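Local coordinates for cupin type-2 domain-containing protein (Neisseria meningitidis, PDB 2I45) that is of unknown function but belongs to the cupin superfamily of small beta-barrel proteins and forms a two-chain assembly, at residues L33-G38 and G92-L97; D49-A54 and V96-S101. One frame throughout, in Å; residues are numbered along the deposited sequence.

Interaction 1: residues L33-G38 and G92-L97; sequences LVKLLG and GCSLVL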
loop_
_atom_site.group_PDB
_atom_site.type_symbol
_atom_site.label_atom_id
_atom_site.label_comp_id
_atom_site.label_asym_id
_atom_site.label_seq_id
_atom_site.Cartn_x
_atom_site.Cartn_y
_atom_site.Cartn_z
ATOM N N LEU B 33 -4.327 4.867 9.357
ATOM C CA LEU B 33 -5.265 3.716 9.413
ATOM C C LEU B 33 -6.510 4.257 10.082
ATOM O O LEU B 33 -6.424 4.838 11.155
ATOM C CB LEU B 33 -4.732 2.506 10.195
ATOM C CG LEU B 33 -3.297 2.016 9.946
ATOM C CD1 LEU B 33 -2.759 1.071 10.980
ATOM C CD2 LEU B 33 -3.182 1.423 8.634
ATOM N N VAL B 34 -7.655 4.089 9.416
ATOM C CA VAL B 34 -8.898 4.707 9.846
ATOM C C VAL B 34 -9.981 3.816 9.401
ATOM O O VAL B 34 -9.815 3.108 8.421
ATOM C CB VAL B 34 -9.235 5.929 9.048
ATOM C CG1 VAL B 34 -9.958 6.933 9.929
ATOM C CG2 VAL B 34 -8.028 6.459 8.389
ATOM N N LYS B 35 -11.127 3.884 10.060
ATOM C CA LYS B 35 -12.231 3.092 9.606
ATOM C C LYS B 35 -13.295 4.061 9.207
ATOM O O LYS B 35 -13.437 5.031 9.850
ATOM C CB LYS B 35 -12.666 2.151 10.701
ATOM C CG LYS B 35 -11.611 1.076 10.991
ATOM C CD LYS B 35 -12.155 -0.089 11.904
ATOM C CE LYS B 35 -11.053 -1.071 12.243
ATOM N NZ LYS B 35 -11.488 -2.257 13.087
ATOM N N LEU B 36 -14.022 3.768 8.122
ATOM C CA LEU B 36 -15.049 4.598 7.477
ATOM C C LEU B 36 -16.432 3.948 7.445
ATOM O O LEU B 36 -16.554 2.734 7.137
ATOM C CB LEU B 36 -14.653 4.775 6.026
ATOM C CG LEU B 36 -13.914 6.056 5.705
ATOM C CD1 LEU B 36 -12.967 6.614 6.819
ATOM C CD2 LEU B 36 -13.189 5.875 4.416
ATOM N N LEU B 37 -17.457 4.768 7.732
ATOM C CA LEU B 37 -18.857 4.396 7.664
ATOM C C LEU B 37 -19.646 5.666 7.278
ATOM O O LEU B 37 -19.234 6.760 7.647
ATOM C CB LEU B 37 -19.305 3.838 8.996
ATOM C CG LEU B 37 -20.677 3.131 8.964
ATOM C CD1 LEU B 37 -20.792 2.104 7.868
ATOM C CD2 LEU B 37 -20.997 2.444 10.272
ATOM N N GLY B 38 -20.732 5.525 6.509
ATOM C CA GLY B 38 -21.435 6.687 5.889
ATOM C C GLY B 38 -20.456 7.677 5.274
ATOM O O GLY B 38 -19.530 7.253 4.620
ATOM N N GLY B 92 -19.071 0.111 5.740
ATOM C CA GLY B 92 -17.859 0.186 6.553
ATOM C C GLY B 92 -16.598 -0.349 5.884
ATOM O O GLY B 92 -16.620 -1.404 5.287
ATOM N N CYS B 93 -15.498 0.381 6.021
ATOM C CA CYS B 93 -14.263 0.060 5.353
ATOM C C CYS B 93 -13.105 0.395 6.258
ATOM O O CYS B 93 -13.047 1.544 6.806
ATOM C CB CYS B 93 -14.074 0.961 4.127
ATOM S SG CYS B 93 -12.642 0.488 3.102
ATOM N N SER B 94 -12.160 -0.555 6.365
ATOM C CA SER B 94 -10.846 -0.282 6.928
ATOM C C SER B 94 -9.840 0.018 5.846
ATOM O O SER B 94 -9.697 -0.762 4.909
ATOM C CB SER B 94 -10.380 -1.471 7.724
ATOM O OG SER B 94 -11.387 -1.784 8.666
ATOM N N LEU B 95 -9.106 1.115 6.018
ATOM C CA LEU B 95 -8.368 1.695 4.925
ATOM C C LEU B 95 -7.015 2.253 5.336
ATOM O O LEU B 95 -6.923 2.971 6.327
ATOM C CB LEU B 95 -9.212 2.845 4.373
ATOM C CG LEU B 95 -8.552 4.113 3.762
ATOM C CD1 LEU B 95 -8.121 3.915 2.314
ATOM C CD2 LEU B 95 -9.504 5.283 3.743
ATOM N N VAL B 96 -5.985 1.973 4.539
ATOM C CA VAL B 96 -4.710 2.635 4.707
ATOM C C VAL B 96 -4.530 3.761 3.715
ATOM O O VAL B 96 -4.663 3.575 2.492
ATOM C CB VAL B 96 -3.506 1.702 4.521
ATOM C CG1 VAL B 96 -2.210 2.508 4.807
ATOM C CG2 VAL B 96 -3.617 0.529 5.404
ATOM N N LEU B 97 -4.223 4.925 4.239
ATOM C CA LEU B 97 -3.704 5.977 3.393
ATOM C C LEU B 97 -2.199 6.037 3.455
ATOM O O LEU B 97 -1.651 5.810 4.535
ATOM C CB LEU B 97 -4.221 7.334 3.859
ATOM C CG LEU B 97 -5.377 7.912 3.046
ATOM C CD1 LEU B 97 -6.706 7.361 3.548
ATOM C CD2 LEU B 97 -5.359 9.447 3.076
#

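Interaction 2: residues D49-A54 and V96-S101; sequences DKVLFA and VLIELS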
loop_
_atom_site.group_PDB
_atom_site.type_symbol
_atom_site.label_atom_id
_atom_site.label_comp_id
_atom_site.label_asym_id
_atom_site.label_seq_id
_atom_site.Cartn_x
_atom_site.Cartn_y
_atom_site.Cartn_z
ATOM N N ASP B 49 -0.106 13.728 -2.446
ATOM C CA ASP B 49 -1.022 12.717 -2.988
ATOM C C ASP B 49 -1.164 11.644 -1.977
ATOM O O ASP B 49 -0.300 11.528 -1.136
ATOM C CB ASP B 49 -0.568 12.096 -4.292
ATOM C CG ASP B 49 -0.486 13.092 -5.410
ATOM O OD1 ASP B 49 0.234 12.797 -6.399
ATOM O OD2 ASP B 49 -1.088 14.192 -5.306
ATOM N N LYS B 50 -2.246 10.873 -2.046
ATOM C CA LYS B 50 -2.497 9.802 -1.072
ATOM C C LYS B 50 -2.867 8.523 -1.802
ATOM O O LYS B 50 -3.603 8.554 -2.801
ATOM C CB LYS B 50 -3.608 10.201 -0.075
ATOM C CG LYS B 50 -3.298 11.482 0.814
ATOM C CD LYS B 50 -4.601 12.427 1.056
ATOM C CE LYS B 50 -4.623 13.752 0.087
ATOM N NZ LYS B 50 -5.558 14.864 0.479
ATOM N N VAL B 51 -2.350 7.386 -1.338
ATOM C CA VAL B 51 -2.695 6.143 -1.963
ATOM C C VAL B 51 -3.671 5.629 -0.964
ATOM O O VAL B 51 -3.503 5.946 0.188
ATOM C CB VAL B 51 -1.516 5.211 -2.059
ATOM C CG1 VAL B 51 -1.998 3.834 -2.537
ATOM C CG2 VAL B 51 -0.376 5.820 -2.997
ATOM N N LEU B 52 -4.702 4.881 -1.390
ATOM C CA LEU B 52 -5.745 4.411 -0.510
ATOM C C LEU B 52 -5.849 2.949 -0.718
ATOM O O LEU B 52 -5.920 2.478 -1.855
ATOM C CB LEU B 52 -7.125 4.994 -0.864
ATOM C CG LEU B 52 -7.640 6.467 -0.964
ATOM C CD1 LEU B 52 -8.981 6.675 -0.176
ATOM C CD2 LEU B 52 -6.621 7.469 -0.551
ATOM N N PHE B 53 -5.878 2.177 0.359
ATOM C CA PHE B 53 -5.927 0.784 0.119
ATOM C C PHE B 53 -7.033 0.186 0.987
ATOM O O PHE B 53 -7.079 0.401 2.191
ATOM C CB PHE B 53 -4.526 0.158 0.257
ATOM C CG PHE B 53 -4.537 -1.356 0.385
ATOM C CD1 PHE B 53 -5.146 -2.147 -0.572
ATOM C CD2 PHE B 53 -3.912 -1.977 1.462
ATOM C CE1 PHE B 53 -5.172 -3.568 -0.482
ATOM C CE2 PHE B 53 -3.929 -3.358 1.592
ATOM C CZ PHE B 53 -4.583 -4.181 0.601
ATOM N N ALA B 54 -7.952 -0.534 0.358
ATOM C CA ALA B 54 -9.137 -0.936 1.069
ATOM C C ALA B 54 -8.787 -2.231 1.617
ATOM O O ALA B 54 -8.993 -3.312 0.939
ATOM C CB ALA B 54 -10.292 -1.081 0.159
ATOM N N VAL B 96 -5.985 1.973 4.539
ATOM C CA VAL B 96 -4.710 2.635 4.707
ATOM C C VAL B 96 -4.530 3.761 3.715
ATOM O O VAL B 96 -4.663 3.575 2.492
ATOM C CB VAL B 96 -3.506 1.702 4.521
ATOM C CG1 VAL B 96 -2.210 2.508 4.807
ATOM C CG2 VAL B 96 -3.617 0.529 5.404
ATOM N N LEU B 97 -4.223 4.925 4.239
ATOM C CA LEU B 97 -3.704 5.977 3.393
ATOM C C LEU B 97 -2.199 6.037 3.455
ATOM O O LEU B 97 -1.651 5.810 4.535
ATOM C CB LEU B 97 -4.221 7.334 3.859
ATOM C CG LEU B 97 -5.377 7.912 3.046
ATOM C CD1 LEU B 97 -6.706 7.361 3.548
ATOM C CD2 LEU B 97 -5.359 9.447 3.076
ATOM N N ILE B 98 -1.547 6.399 2.341
ATOM C CA ILE B 98 -0.096 6.561 2.309
ATOM C C ILE B 98 0.367 7.897 1.682
ATOM O O ILE B 98 -0.125 8.313 0.651
ATOM C CB ILE B 98 0.601 5.366 1.572
ATOM C CG1 ILE B 98 0.288 4.066 2.272
ATOM C CG2 ILE B 98 2.073 5.512 1.555
ATOM C CD1 ILE B 98 -0.623 3.141 1.505
ATOM N N GLU B 99 1.349 8.537 2.283
ATOM C CA GLU B 99 1.909 9.718 1.700
ATOM C C GLU B 99 3.376 9.759 1.955
ATOM O O GLU B 99 3.815 9.061 2.837
ATOM C CB GLU B 99 1.268 10.944 2.320
ATOM C CG GLU B 99 0.935 10.838 3.814
ATOM C CD GLU B 99 0.324 12.165 4.342
ATOM O OE1 GLU B 99 1.090 13.200 4.445
ATOM O OE2 GLU B 99 -0.924 12.130 4.619
ATOM N N LEU B 100 4.115 10.528 1.143
ATOM C CA LEU B 100 5.451 11.080 1.492
ATOM C C LEU B 100 5.307 12.051 2.709
ATOM O O LEU B 100 4.173 12.379 3.143
ATOM C CB LEU B 100 6.144 11.785 0.277
ATOM C CG LEU B 100 7.652 12.191 0.480
ATOM C CD1 LEU B 100 8.634 11.021 0.294
ATOM C CD2 LEU B 100 8.210 13.479 -0.287
ATOM N N SER B 101 6.448 12.475 3.262
ATOM C CA SER B 101 6.502 13.517 4.305
ATOM C C SER B 101 7.319 14.778 3.867
ATOM O O SER B 101 6.918 15.419 2.819
ATOM C CB SER B 101 7.032 12.931 5.643
#

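Interaction 1: residues L33-G38 and G92-L97
L36 and L95 meet through their outer methyls, with L36 CD2 3.8 Å from L95 CD2. Their side chains cross at a slant on the face of the sheet that also carries V34 and C93. The axes of strand segments 33-37 and 92-97 run antiparallel, 161° apart in direction. L36 and C93 form a hydrogen-bonded pair: L36 N to C93 O is 2.8 Å, and C93 N returns a bond of the same length to L36 O. L36 O also receives a CA-H contact from G92. V34 and L95 pair in the same way but less evenly. The bond from L95 N to V34 O is 3.2 Å, while the one from V34 N to L95 O is weak at 3.4 Å. On the other face L33 lies alongside V96. L33 CG sits beside its own backbone N (chi1 -46°), and the CD2 branch reaches V96 CG2. K35 runs past S94 OG, its CG, CD and CE all 3.7 Å from that oxygen, and NZ goes on to a weak bond with I15 O. Helix 8-13 covers L33, S94 and V96. M59 of strand 59-63 touches L36, C93 and L95 on the opposite face, inside the cupin barrel.

Interaction 2: residues D49-A54 and V96-S101
V51 and I98 form a hydrogen-bonded pair of the antiparallel sheet in this cupin beta-barrel. V51 N bonds to I98 O at 3.1 Å. I98 N bonds back to V51 O at 2.9 Å. F53 and V96 repeat the pattern: F53 N gives to V96 O at 2.8 Å, and V96 N gives to F53 O at 3.0 Å. All N-H and C=O groups of these two pairs are therefore satisfied across the contact. The alternate residues turn their backbone groups outward: L52 bonds to A77 and L97 to H32, and K50, just before V51, bonds to V79. The CA-H groups of K50 and L52 add contacts to I98 O and V96 O.

The CB of D49 leads away from strand 96-99. Its carboxylate has partners elsewhere: OD2 takes the N-H of K81, and OD1 has a weak bond with G28 N of the second subunit. F53 of that second subunit meets the F53 ring, the planes at about 55°, and F29 of the same neighbouring chain packs on V51.

On the face with L52, L97 is flanked by two side chains. L52 CD2 lies 3.8 Å from L97 CG. K50 bends at chi2 and chi3, and its CG and CD each lie 3.7 Å from L97 CD2.

How the interactions relate
Strand 92-99 is shared, with 29-37 on one side in interaction 1 and 50-56 on the other in interaction 2. The three lie side by side in one antiparallel sheet, with 92-99 in the middle. V96 and L97 belong to both contacts, whose centres lie about 12 Å apart. Interaction 1 is the more buried. Helix 8-13 reaches both contacts, through L8 at V96; no other chain of the assembly touches interaction 1. Interaction 2 is partly buried and reaches the second subunit through F53, V51 and D49. Charged side chains lie at its D49 end. None of its four backbone bonds is weak, whereas interaction 1 has one that is. L95 CD1 packs against L52 CB, joining the two.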